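Local coordinates for protein muconate cycloisomerase (Azorhizobium caulinodans, PDB 3MY9) that is an enolase-superfamily protein that pairs a smaller N-terminal domain with a TIM-barrel-like domain and is modelled with magnesium ions, at residues Leu39-Ser44 with Val49-Ala54; Glu152-Met157 with Glu182-Glu187; Arg93-Leu98 with Leu279-Ser284. One frame throughout, in Å; residues are numbered along the deposited sequence.

Interaction 1: Leu39-Ser44 with Val49-Ala54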
ATOM      1  N   LEU A  39     -37.737   0.262  31.475  1.00 74.10           N
ATOM      2  CA  LEU A  39     -38.799  -0.064  30.543  1.00 72.43           C
ATOM      3  C   LEU A  39     -39.547   1.213  30.181  1.00 73.03           C
ATOM      4  O   LEU A  39     -39.783   2.073  31.032  1.00 75.71           O
ATOM      5  CB  LEU A  39     -39.757  -1.080  31.153  1.00 73.31           C
ATOM      6  CG  LEU A  39     -39.125  -2.168  32.004  1.00 73.65           C
ATOM      7  CD1 LEU A  39     -40.217  -2.904  32.761  1.00 77.07           C
ATOM      8  CD2 LEU A  39     -38.277  -3.112  31.152  1.00 72.04           C
ATOM      9  N   LEU A  40     -39.907   1.325  28.911  1.00 70.96           N
ATOM     10  CA  LEU A  40     -40.588   2.488  28.368  1.00 71.09           C
ATOM     11  C   LEU A  40     -41.894   2.014  27.771  1.00 70.52           C
ATOM     12  O   LEU A  40     -41.914   1.067  26.989  1.00 68.73           O
ATOM     13  CB  LEU A  40     -39.724   3.124  27.268  1.00 69.24           C
ATOM     14  CG  LEU A  40     -40.340   4.215  26.380  1.00 68.71           C
ATOM     15  CD1 LEU A  40     -40.352   5.559  27.092  1.00 68.86           C
ATOM     16  CD2 LEU A  40     -39.564   4.308  25.052  1.00 64.12           C
ATOM     17  N   GLU A  41     -42.984   2.670  28.137  1.00 72.26           N
ATOM     18  CA  GLU A  41     -44.274   2.383  27.549  1.00 72.15           C
ATOM     19  C   GLU A  41     -44.696   3.600  26.749  1.00 72.04           C
ATOM     20  O   GLU A  41     -44.820   4.697  27.297  1.00 73.56           O
ATOM     21  CB  GLU A  41     -45.322   2.093  28.637  1.00 74.57           C
ATOM     22  CG  GLU A  41     -46.701   1.699  28.088  1.00 74.99           C
ATOM     23  CD  GLU A  41     -47.845   1.983  29.065  1.00 80.26           C
ATOM     24  OE1 GLU A  41     -47.822   3.043  29.724  1.00 83.65           O
ATOM     25  OE2 GLU A  41     -48.783   1.158  29.157  1.00 81.14           O
ATOM     26  N   VAL A  42     -44.939   3.406  25.461  1.00 69.96           N
ATOM     27  CA  VAL A  42     -45.411   4.500  24.623  1.00 69.79           C
ATOM     28  C   VAL A  42     -46.848   4.251  24.216  1.00 69.73           C
ATOM     29  O   VAL A  42     -47.236   3.114  23.966  1.00 68.94           O
ATOM     30  CB  VAL A  42     -44.513   4.683  23.392  1.00 67.60           C
ATOM     31  CG1 VAL A  42     -44.944   5.935  22.617  1.00 68.22           C
ATOM     32  CG2 VAL A  42     -43.074   4.797  23.829  1.00 66.14           C
ATOM     33  N   THR A  43     -47.640   5.320  24.184  1.00 71.00           N
ATOM     34  CA  THR A  43     -49.059   5.224  23.878  1.00 71.51           C
ATOM     35  C   THR A  43     -49.448   6.220  22.789  1.00 71.63           C
ATOM     36  O   THR A  43     -49.187   7.407  22.920  1.00 72.72           O
ATOM     37  CB  THR A  43     -49.906   5.482  25.140  1.00 74.29           C
ATOM     38  OG1 THR A  43     -49.372   4.725  26.244  1.00 72.21           O
ATOM     39  CG2 THR A  43     -51.367   5.110  24.890  1.00 74.34           C
ATOM     40  N   SER A  44     -50.074   5.737  21.721  1.00 70.91           N
ATOM     41  CA  SER A  44     -50.462   6.600  20.601  1.00 71.23           C
ATOM     42  C   SER A  44     -51.744   7.375  20.870  1.00 74.02           C
ATOM     43  O   SER A  44     -52.501   7.048  21.788  1.00 75.61           O
ATOM     44  CB  SER A  44     -50.684   5.773  19.341  1.00 69.60           C
ATOM     45  OG  SER A  44     -51.894   5.040  19.460  1.00 69.52           O
ATOM     46  N   VAL A  49     -50.690   0.640  22.467  1.00 69.72           N
ATOM     47  CA  VAL A  49     -49.563   0.657  23.390  1.00 69.39           C
ATOM     48  C   VAL A  49     -48.386  -0.148  22.846  1.00 67.11           C
ATOM     49  O   VAL A  49     -48.580  -1.203  22.250  1.00 66.41           O
ATOM     50  CB  VAL A  49     -49.978   0.073  24.753  1.00 71.46           C
ATOM     51  CG1 VAL A  49     -48.822   0.118  25.735  1.00 71.18           C
ATOM     52  CG2 VAL A  49     -51.175   0.835  25.307  1.00 73.14           C
ATOM     53  N   GLY A  50     -47.170   0.352  23.062  1.00 65.98           N
ATOM     54  CA  GLY A  50     -45.958  -0.367  22.678  1.00 64.02           C
ATOM     55  C   GLY A  50     -44.881  -0.262  23.731  1.00 64.33           C
ATOM     56  O   GLY A  50     -44.808   0.730  24.452  1.00 66.18           O
ATOM     57  N   TRP A  51     -44.037  -1.281  23.819  1.00 63.32           N
ATOM     58  CA  TRP A  51     -43.020  -1.341  24.858  1.00 64.12           C
ATOM     59  C   TRP A  51     -41.611  -1.395  24.283  1.00 63.09           C
ATOM     60  O   TRP A  51     -41.374  -1.965  23.218  1.00 60.59           O
ATOM     61  CB  TRP A  51     -43.268  -2.545  25.776  1.00 64.86           C
ATOM     62  CG  TRP A  51     -44.479  -2.354  26.688  1.00 67.30           C
ATOM     63  CD1 TRP A  51     -45.781  -2.602  26.386  1.00 68.21           C
ATOM     64  CD2 TRP A  51     -44.467  -1.883  28.042  1.00 69.73           C
ATOM     65  NE1 TRP A  51     -46.585  -2.317  27.468  1.00 70.26           N
ATOM     66  CE2 TRP A  51     -45.796  -1.879  28.496  1.00 71.32           C
ATOM     67  CE3 TRP A  51     -43.451  -1.481  28.920  1.00 71.43           C
ATOM     68  CZ2 TRP A  51     -46.144  -1.461  29.777  1.00 75.60           C
ATOM     69  CZ3 TRP A  51     -43.791  -1.086  30.193  1.00 73.85           C
ATOM     70  CH2 TRP A  51     -45.129  -1.068  30.610  1.00 76.50           C
ATOM     71  N   GLY A  52     -40.691  -0.768  25.004  1.00 64.72           N
ATOM     72  CA  GLY A  52     -39.270  -0.868  24.739  1.00 63.99           C
ATOM     73  C   GLY A  52     -38.520  -1.054  26.037  1.00 66.13           C
ATOM     74  O   GLY A  52     -39.038  -0.769  27.117  1.00 68.10           O
ATOM     75  N   GLU A  53     -37.296  -1.537  25.925  1.00 66.74           N
ATOM     76  CA  GLU A  53     -36.450  -1.790  27.083  1.00 69.08           C
ATOM     77  C   GLU A  53     -35.041  -1.357  26.733  1.00 69.80           C
ATOM     78  O   GLU A  53     -34.557  -1.672  25.654  1.00 67.59           O
ATOM     79  CB  GLU A  53     -36.475  -3.278  27.449  1.00 68.58           C
ATOM     80  CG  GLU A  53     -35.390  -3.722  28.415  1.00 68.04           C
ATOM     81  CD  GLU A  53     -35.777  -4.964  29.202  1.00 69.08           C
ATOM     82  OE1 GLU A  53     -36.575  -5.779  28.686  1.00 66.54           O
ATOM     83  OE2 GLU A  53     -35.281  -5.121  30.343  1.00 70.05           O
ATOM     84  N   ALA A  54     -34.415  -0.621  27.644  1.00 73.80           N
ATOM     85  CA  ALA A  54     -33.021  -0.233  27.526  1.00 75.67           C
ATOM     86  C   ALA A  54     -32.178  -1.189  28.360  1.00 77.88           C
ATOM     87  O   ALA A  54     -32.234  -1.171  29.590  1.00 80.22           O
ATOM     88  CB  ALA A  54     -32.824   1.215  27.996  1.00 77.50           C
TER

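Interaction 2: Glu152-Met157 with Glu182-Glu187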
ATOM      1  N   GLU A 152     -21.490 -34.193  30.725  1.00 68.34           N
ATOM      2  CA  GLU A 152     -22.757 -34.896  30.891  1.00 71.08           C
ATOM      3  C   GLU A 152     -23.895 -34.046  30.344  1.00 69.88           C
ATOM      4  O   GLU A 152     -24.790 -34.569  29.685  1.00 70.12           O
ATOM      5  CB  GLU A 152     -22.987 -35.300  32.353  1.00 74.28           C
ATOM      6  CG  GLU A 152     -22.079 -36.436  32.788  1.00 78.26           C
ATOM      7  CD  GLU A 152     -22.488 -37.796  32.205  1.00 83.92           C
ATOM      8  OE1 GLU A 152     -23.698 -38.139  32.210  1.00 85.90           O
ATOM      9  OE2 GLU A 152     -21.584 -38.531  31.749  1.00 86.67           O
ATOM     10  N   ARG A 153     -23.847 -32.738  30.585  1.00 68.80           N
ATOM     11  CA  ARG A 153     -24.815 -31.815  29.966  1.00 68.15           C
ATOM     12  C   ARG A 153     -24.838 -31.978  28.445  1.00 66.09           C
ATOM     13  O   ARG A 153     -25.898 -32.183  27.856  1.00 67.29           O
ATOM     14  CB  ARG A 153     -24.522 -30.362  30.328  1.00 66.51           C
ATOM     15  CG  ARG A 153     -24.731 -30.076  31.785  1.00 69.98           C
ATOM     16  CD  ARG A 153     -24.487 -28.631  32.143  1.00 72.39           C
ATOM     17  NE  ARG A 153     -24.308 -28.476  33.583  1.00 78.73           N
ATOM     18  CZ  ARG A 153     -24.157 -27.319  34.229  1.00 81.91           C
ATOM     19  NH1 ARG A 153     -24.158 -26.159  33.572  1.00 81.33           N
ATOM     20  NH2 ARG A 153     -24.010 -27.330  35.557  1.00 84.89           N
ATOM     21  N   MET A 154     -23.666 -31.942  27.826  1.00 63.38           N
ATOM     22  CA  MET A 154     -23.548 -32.148  26.374  1.00 61.64           C
ATOM     23  C   MET A 154     -24.106 -33.512  25.977  1.00 64.32           C
ATOM     24  O   MET A 154     -24.805 -33.644  24.972  1.00 64.48           O
ATOM     25  CB  MET A 154     -22.076 -32.047  25.929  1.00 58.43           C
ATOM     26  CG  MET A 154     -21.508 -30.647  26.061  1.00 55.01           C
ATOM     27  SD  MET A 154     -19.765 -30.458  25.602  1.00 43.72           S
ATOM     28  CE  MET A 154     -19.997 -30.581  23.844  1.00 45.07           C
ATOM     29  N   ARG A 155     -23.790 -34.523  26.777  1.00 66.83           N
ATOM     30  CA  ARG A 155     -24.254 -35.896  26.521  1.00 70.25           C
ATOM     31  C   ARG A 155     -25.772 -35.998  26.414  1.00 71.48           C
ATOM     32  O   ARG A 155     -26.286 -36.789  25.629  1.00 72.76           O
ATOM     33  CB  ARG A 155     -23.753 -36.861  27.610  1.00 72.58           C
ATOM     34  CG  ARG A 155     -22.987 -38.065  27.067  1.00 75.97           C
ATOM     35  CD  ARG A 155     -21.445 -37.935  27.208  1.00 77.10           C
ATOM     36  NE  ARG A 155     -20.982 -38.379  28.531  1.00 79.95           N
ATOM     37  CZ  ARG A 155     -19.796 -38.935  28.815  1.00 80.08           C
ATOM     38  NH1 ARG A 155     -18.874 -39.178  27.879  1.00 77.42           N
ATOM     39  NH2 ARG A 155     -19.539 -39.277  30.075  1.00 81.32           N
ATOM     40  N   ALA A 156     -26.483 -35.210  27.217  1.00 71.93           N
ATOM     41  CA  ALA A 156     -27.948 -35.146  27.159  1.00 72.86           C
ATOM     42  C   ALA A 156     -28.452 -34.195  26.066  1.00 70.47           C
ATOM     43  O   ALA A 156     -29.492 -34.434  25.455  1.00 72.17           O
ATOM     44  CB  ALA A 156     -28.504 -34.717  28.506  1.00 74.38           C
ATOM     45  N   MET A 157     -27.729 -33.107  25.823  1.00 67.14           N
ATOM     46  CA  MET A 157     -28.240 -32.021  24.968  1.00 64.44           C
ATOM     47  C   MET A 157     -28.107 -32.274  23.460  1.00 62.04           C
ATOM     48  O   MET A 157     -28.943 -31.833  22.662  1.00 60.36           O
ATOM     49  CB  MET A 157     -27.540 -30.710  25.311  1.00 63.07           C
ATOM     50  CG  MET A 157     -27.943 -30.149  26.655  1.00 65.21           C
ATOM     51  SD  MET A 157     -27.096 -28.604  27.052  1.00 64.97           S
ATOM     52  CE  MET A 157     -28.367 -28.095  28.214  1.00 68.68           C
ATOM     53  N   GLU A 182      -9.940 -32.168  22.888  1.00 47.75           N
ATOM     54  CA  GLU A 182      -9.713 -33.503  22.358  1.00 50.72           C
ATOM     55  C   GLU A 182     -10.831 -34.450  22.760  1.00 51.86           C
ATOM     56  O   GLU A 182     -11.281 -35.227  21.934  1.00 52.81           O
ATOM     57  CB  GLU A 182      -8.376 -34.103  22.835  1.00 52.08           C
ATOM     58  CG  GLU A 182      -7.855 -35.215  21.906  1.00 57.34           C
ATOM     59  CD  GLU A 182      -7.183 -34.653  20.631  1.00 61.11           C
ATOM     60  OE1 GLU A 182      -6.050 -34.085  20.726  1.00 64.34           O
ATOM     61  OE2 GLU A 182      -7.792 -34.776  19.530  1.00 63.86           O
ATOM     62  N   THR A 183     -11.247 -34.404  24.028  1.00 52.50           N
ATOM     63  CA  THR A 183     -12.338 -35.269  24.500  1.00 54.77           C
ATOM     64  C   THR A 183     -13.639 -34.929  23.778  1.00 54.12           C
ATOM     65  O   THR A 183     -14.365 -35.820  23.374  1.00 55.35           O
ATOM     66  CB  THR A 183     -12.566 -35.145  26.025  1.00 55.88           C
ATOM     67  OG1 THR A 183     -11.339 -35.380  26.727  1.00 56.77           O
ATOM     68  CG2 THR A 183     -13.650 -36.102  26.504  1.00 58.17           C
ATOM     69  N   MET A 184     -13.911 -33.641  23.602  1.00 52.58           N
ATOM     70  CA  MET A 184     -15.124 -33.196  22.897  1.00 52.45           C
ATOM     71  C   MET A 184     -15.162 -33.620  21.432  1.00 51.97           C
ATOM     72  O   MET A 184     -16.194 -34.084  20.953  1.00 52.48           O
ATOM     73  CB  MET A 184     -15.289 -31.673  22.972  1.00 50.53           C
ATOM     74  CG  MET A 184     -16.000 -31.153  24.228  1.00 52.97           C
ATOM     75  SD  MET A 184     -15.948 -29.348  24.273  1.00 53.81           S
ATOM     76  CE  MET A 184     -16.522 -28.941  25.878  1.00 57.37           C
ATOM     77  N   ARG A 185     -14.059 -33.451  20.709  1.00 50.94           N
ATOM     78  CA  ARG A 185     -14.023 -33.877  19.303  1.00 51.42           C
ATOM     79  C   ARG A 185     -14.029 -35.415  19.202  1.00 53.47           C
ATOM     80  O   ARG A 185     -14.629 -35.957  18.283  1.00 55.26           O
ATOM     81  CB  ARG A 185     -12.826 -33.275  18.538  1.00 49.93           C
ATOM     82  CG  ARG A 185     -12.980 -31.779  18.158  1.00 49.17           C
ATOM     83  CD  ARG A 185     -14.303 -31.466  17.481  1.00 48.69           C
ATOM     84  NE  ARG A 185     -14.295 -30.154  16.841  1.00 45.45           N
ATOM     85  CZ  ARG A 185     -15.370 -29.514  16.378  1.00 43.54           C
ATOM     86  NH1 ARG A 185     -16.597 -30.053  16.450  1.00 43.60           N
ATOM     87  NH2 ARG A 185     -15.214 -28.325  15.810  1.00 42.14           N
ATOM     88  N   GLY A 186     -13.415 -36.109  20.162  1.00 54.55           N
ATOM     89  CA  GLY A 186     -13.423 -37.586  20.188  1.00 57.09           C
ATOM     90  C   GLY A 186     -14.814 -38.228  20.293  1.00 59.19           C
ATOM     91  O   GLY A 186     -15.093 -39.248  19.661  1.00 61.62           O
ATOM     92  N   GLU A 187     -15.699 -37.640  21.084  1.00 59.26           N
ATOM     93  CA  GLU A 187     -17.049 -38.180  21.216  1.00 61.20           C
ATOM     94  C   GLU A 187     -18.027 -37.688  20.152  1.00 60.29           C
ATOM     95  O   GLU A 187     -18.848 -38.464  19.628  1.00 61.94           O
ATOM     96  CB  GLU A 187     -17.633 -37.815  22.569  1.00 62.11           C
ATOM     97  CG  GLU A 187     -19.058 -38.395  22.758  1.00 64.85           C
ATOM     98  CD  GLU A 187     -19.355 -38.769  24.178  1.00 66.96           C
ATOM     99  OE1 GLU A 187     -20.473 -39.304  24.440  1.00 70.17           O
ATOM    100  OE2 GLU A 187     -18.457 -38.538  25.025  1.00 67.83           O
TER

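Interaction 3: Arg93-Leu98 with Leu279-Ser284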
ATOM      1  N   ARG A  93     -33.432  12.366  14.377  1.00 62.17           N
ATOM      2  CA  ARG A  93     -33.607  13.483  15.330  1.00 64.97           C
ATOM      3  C   ARG A  93     -32.927  13.174  16.678  1.00 65.61           C
ATOM      4  O   ARG A  93     -32.210  13.995  17.197  1.00 66.94           O
ATOM      5  CB  ARG A  93     -35.084  13.838  15.526  1.00 65.95           C
ATOM      6  N   MET A  94     -33.107  11.968  17.215  1.00 65.26           N
ATOM      7  CA  MET A  94     -32.523  11.622  18.514  1.00 65.98           C
ATOM      8  C   MET A  94     -30.979  11.594  18.446  1.00 67.39           C
ATOM      9  O   MET A  94     -30.315  12.012  19.398  1.00 69.45           O
ATOM     10  CB  MET A  94     -33.091  10.297  19.041  1.00 64.12           C
ATOM     11  CG  MET A  94     -34.639  10.274  19.245  1.00 62.51           C
ATOM     12  SD  MET A  94     -35.313   8.789  20.104  1.00 53.67           S
ATOM     13  CE  MET A  94     -34.914   7.529  18.935  1.00 53.58           C
ATOM     14  N   ASP A  95     -30.410  11.148  17.323  1.00 66.88           N
ATOM     15  CA  ASP A  95     -28.947  11.153  17.132  1.00 68.09           C
ATOM     16  C   ASP A  95     -28.357  12.578  16.950  1.00 71.23           C
ATOM     17  O   ASP A  95     -27.196  12.823  17.265  1.00 72.16           O
ATOM     18  CB  ASP A  95     -28.538  10.266  15.941  1.00 65.46           C
ATOM     19  CG  ASP A  95     -28.654   8.762  16.234  1.00 64.77           C
ATOM     20  OD1 ASP A  95     -28.758   8.367  17.428  1.00 65.07           O
ATOM     21  OD2 ASP A  95     -28.606   7.964  15.259  1.00 63.30           O
ATOM     22  N   LYS A  96     -29.152  13.497  16.425  1.00 73.64           N
ATOM     23  CA  LYS A  96     -28.727  14.875  16.216  1.00 77.13           C
ATOM     24  C   LYS A  96     -28.726  15.673  17.530  1.00 80.53           C
ATOM     25  O   LYS A  96     -27.841  16.500  17.754  1.00 82.11           O
ATOM     26  CB  LYS A  96     -29.666  15.556  15.209  1.00 77.90           C
ATOM     27  CG  LYS A  96     -29.393  17.051  14.969  1.00 81.78           C
ATOM     28  CD  LYS A  96     -28.721  17.329  13.617  1.00 83.51           C
ATOM     29  CE  LYS A  96     -29.760  17.700  12.535  1.00 84.60           C
ATOM     30  NZ  LYS A  96     -29.178  18.549  11.440  1.00 85.95           N
ATOM     31  N   MET A  97     -29.724  15.429  18.381  1.00 81.93           N
ATOM     32  CA  MET A  97     -29.895  16.173  19.635  1.00 85.50           C
ATOM     33  C   MET A  97     -29.103  15.576  20.806  1.00 86.54           C
ATOM     34  O   MET A  97     -28.647  16.309  21.679  1.00 89.12           O
ATOM     35  CB  MET A  97     -31.383  16.274  19.999  1.00 85.91           C
ATOM     36  CG  MET A  97     -32.220  17.087  18.999  1.00 86.75           C
ATOM     37  SD  MET A  97     -31.779  18.854  18.867  1.00 88.33           S
ATOM     38  CE  MET A  97     -32.812  19.586  20.139  1.00 92.28           C
ATOM     39  N   LEU A  98     -28.940  14.257  20.821  1.00 85.55           N
ATOM     40  CA  LEU A  98     -28.164  13.564  21.858  1.00 86.40           C
ATOM     41  C   LEU A  98     -27.121  12.637  21.231  1.00 84.73           C
ATOM     42  O   LEU A  98     -27.372  12.024  20.190  1.00 82.93           O
ATOM     43  CB  LEU A  98     -29.102  12.754  22.751  1.00 86.30           C
ATOM     44  CG  LEU A  98     -28.494  11.903  23.870  1.00 86.80           C
ATOM     45  CD1 LEU A  98     -27.955  12.784  24.999  1.00 90.21           C
ATOM     46  CD2 LEU A  98     -29.549  10.943  24.385  1.00 86.53           C
ATOM     47  N   LEU A 279     -32.444  -1.468  15.775  1.00 48.11           N
ATOM     48  CA  LEU A 279     -32.844  -2.513  14.850  1.00 45.93           C
ATOM     49  C   LEU A 279     -32.544  -2.144  13.400  1.00 44.15           C
ATOM     50  O   LEU A 279     -31.984  -2.953  12.675  1.00 42.92           O
ATOM     51  CB  LEU A 279     -34.338  -2.800  15.008  1.00 47.08           C
ATOM     52  CG  LEU A 279     -34.829  -3.281  16.385  1.00 48.58           C
ATOM     53  CD1 LEU A 279     -36.343  -3.319  16.450  1.00 49.36           C
ATOM     54  CD2 LEU A 279     -34.288  -4.595  16.669  1.00 45.74           C
ATOM     55  N   MET A 280     -32.928  -0.938  12.972  1.00 43.59           N
ATOM     56  CA  MET A 280     -32.614  -0.483  11.605  1.00 42.83           C
ATOM     57  C   MET A 280     -31.088  -0.327  11.417  1.00 42.29           C
ATOM     58  O   MET A 280     -30.561  -0.701  10.383  1.00 41.53           O
ATOM     59  CB  MET A 280     -33.365   0.809  11.233  1.00 42.33           C
ATOM     60  CG  MET A 280     -34.914   0.604  11.042  1.00 42.50           C
ATOM     61  SD  MET A 280     -35.915   2.030  10.432  1.00 36.16           S
ATOM     62  CE  MET A 280     -37.481   1.219  10.817  1.00 45.54           C
ATOM     63  N   LYS A 281     -30.396   0.218  12.410  1.00 43.09           N
ATOM     64  CA  LYS A 281     -28.933   0.342  12.348  1.00 43.17           C
ATOM     65  C   LYS A 281     -28.270  -1.034  12.272  1.00 41.22           C
ATOM     66  O   LYS A 281     -27.301  -1.205  11.553  1.00 40.67           O
ATOM     67  CB  LYS A 281     -28.380   1.080  13.566  1.00 44.50           C
ATOM     68  CG  LYS A 281     -28.850   2.529  13.743  1.00 49.21           C
ATOM     69  CD  LYS A 281     -28.273   3.444  12.703  1.00 53.95           C
ATOM     70  CE  LYS A 281     -28.481   4.908  13.090  1.00 57.49           C
ATOM     71  NZ  LYS A 281     -27.612   5.783  12.249  1.00 58.08           N
ATOM     72  N   ALA A 282     -28.808  -2.029  12.975  1.00 41.19           N
ATOM     73  CA  ALA A 282     -28.258  -3.390  12.871  1.00 39.90           C
ATOM     74  C   ALA A 282     -28.414  -3.977  11.457  1.00 39.66           C
ATOM     75  O   ALA A 282     -27.524  -4.688  10.965  1.00 37.69           O
ATOM     76  CB  ALA A 282     -28.866  -4.323  13.909  1.00 40.42           C
ATOM     77  N   GLN A 283     -29.536  -3.693  10.799  1.00 40.41           N
ATOM     78  CA  GLN A 283     -29.723  -4.165   9.418  1.00 40.56           C
ATOM     79  C   GLN A 283     -28.825  -3.401   8.433  1.00 40.78           C
ATOM     80  O   GLN A 283     -28.395  -3.959   7.435  1.00 40.71           O
ATOM     81  CB  GLN A 283     -31.176  -4.055   9.001  1.00 41.02           C
ATOM     82  CG  GLN A 283     -32.098  -5.083   9.652  1.00 42.69           C
ATOM     83  CD  GLN A 283     -33.404  -5.266   8.870  1.00 43.74           C
ATOM     84  OE1 GLN A 283     -33.984  -4.291   8.401  1.00 41.99           O
ATOM     85  NE2 GLN A 283     -33.857  -6.518   8.731  1.00 41.00           N
ATOM     86  N   SER A 284     -28.549  -2.122   8.692  1.00 40.70           N
ATOM     87  CA  SER A 284     -27.611  -1.381   7.843  1.00 40.65           C
ATOM     88  C   SER A 284     -26.203  -1.974   7.983  1.00 39.73           C
ATOM     89  O   SER A 284     -25.506  -2.167   6.986  1.00 38.87           O
ATOM     90  CB  SER A 284     -27.566   0.099   8.244  1.00 41.29           C
ATOM     91  OG  SER A 284     -28.825   0.693   8.067  1.00 43.94           O
TER

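Interaction 1: Leu39-Ser44 with Val49-Ala54
The indole of Trp51 presents one face to the aliphatic part of Glu41 and an edge to Leu39. Glu41 CB stands 3.7 Å from the centroid of the Trp51 six-membered ring and only 8° off its normal, a CH-pi contact. Glu41 CG lies over the same face, displaced toward the rim, 3.6 Å from Trp51 CZ2. At the edge, near the ring plane, Leu39 CB approaches Trp51 CZ3 at 4.1 Å. Glu41 holds CG anti to its backbone N (chi1 -177°), which carries the chain along the indole until CG also meets Val49 CG1 at 3.5 Å. Further along this face, Leu39 and Glu53 run side by side, Leu39 CD2 packing beside the carboxylate end, 3.7 Å from Glu53 CD. Leu40 and Val42 point to the other face, toward Val108, Ala111 and Ile115 of helix 102-120.

Antiparallel pairing fixes this register. Leu40 with Gly52 and Val42 with Gly50 are hydrogen-bonded pairs, each exchanging two bonds; Val42 N to Gly50 O is 2.9 Å, with 170° at the hydrogen. Leu39-Glu53, Glu41-Trp51 and Thr43-Val49 are the non-hydrogen-bonded pairs. The hairpin belongs to the N-terminal family region. Both buried carboxylates are answered by arginines, Glu41 by Arg12 and Glu53 by Arg37, so their charge is probably compensated, while the methylene groups of Glu41 serve as apolar surface.

Interaction 2: Glu152-Met157 with Glu182-Glu187
Arg155 meets Glu187 because its chain folds at chi2 (102°) and again at chi3, swinging the guanidinium toward helix 174-188, while Glu187 sets CG anti to its backbone N (chi1 -179°) and then turns at chi2, bringing its carboxylate to the arginine. The two side chains cross at about a right angle. Arg155 NH1 donates to Glu187 OE2 at 3.0 Å, with 152° at the hydrogen. The acceptor lies close to the guanidinium plane and offers its syn lone pair, although the guanidinium and carboxylate planes are clearly inclined to each other.

The guanidinium is also held from its own helix. Arg155 NH2 and NE both donate to Glu152 OE2, side-on and nearly in the guanidinium plane; the NH2 to OE2 distance is 2.7 Å, whereas the NE to OE2 bond is longer, 3.3 Å. All three nitrogens are therefore engaged by two carboxylates, an arrangement that should restrict rotation of the group at this exposed site.

Beneath the salt-bridge network, Met154 and Met184 cross at about a right angle, and Met154 SD touches Met184 CE at 3.6 Å. Both are buried and also pack on Ile142 of strand 135-142. Polar bonds at the surface over a sulfur-and-methyl contact against a strand thus join helices 147-157 and 174-188, successive outer helices of the beta/alpha barrel in the enolase C-terminal domain-like region.

Interaction 3: Arg93-Leu98 with Leu279-Ser284
Asp95 and Lys281 carry the whole direct contact, approaching from opposite directions. The closest atoms are Asp95 OD2 and Lys281 CE, 3.7 Å apart. The ammonium lies scarcely farther off: Asp95 OD2 to Lys281 NZ is 3.8 Å, a long salt bridge rather than a hydrogen bond. Only 48 Å² of surface is buried between the segments, both sides summed, and the nearest CA atoms, those of Asp95 and Lys281, remain 11.8 Å apart. The attraction is therefore reached by the length of the lysine chain across a wide gap between backbones, and at this surface position it is probably weak.

Lys281 sets CG beside its backbone N (chi1 -62°) and bends at chi2 (-70°); beyond that the chain straightens and delivers CE and NZ to the carboxylate. Asp95 has its stronger polar partner elsewhere: OD1 forms a salt bridge with Lys105 of helix 102-120, whose ammonium also bonds to Leu98 O. The carboxylate thus has two lysine partners, Lys105 at OD1 and, at longer range, Lys281 at OD2.

Farther out, the helices themselves are positioned by neighbours. Met94 packs on Leu75 and Ile79 of helix 64-79 and on Val108 of helix 102-120. At the start of helix 279-292, Glu109 accepts from the backbone N atoms of Leu279 and Met280, one with each carboxylate oxygen, while Leu279 and Ala282 rest on Leu314 of helix 305-316. One turn on, Ser284 OG donates to Met280 O at 3.2 Å, from above the carbonyl plane, and Ser284 packs against Ala287 of the second subunit. The arrangement is an electrostatic contact between a helix of the N-terminal family region and one of the TIM-barrel-like region, lying where the two parts characteristic of the enolase superfamily meet.

How the interactions relate
Along the chain, interaction 1 closes before the other two open, while interaction 2 falls within the long span between the segments of interaction 3. Interactions 1 and 3 are neighbours, their centres 17 Å apart and their nearest atoms about 8 Å apart; helix 102-120 connects them, packing on the hairpin 39-54 and bonding to both segments of interaction 3. Interaction 2 lies across the chain's centre, 43 Å from each of the others between centres. Interactions 1 and 3 thus sit together around helix 102-120, on the N-terminal side and at its junction with the barrel region, whereas interaction 2 is remote, on the barrel's outer helices.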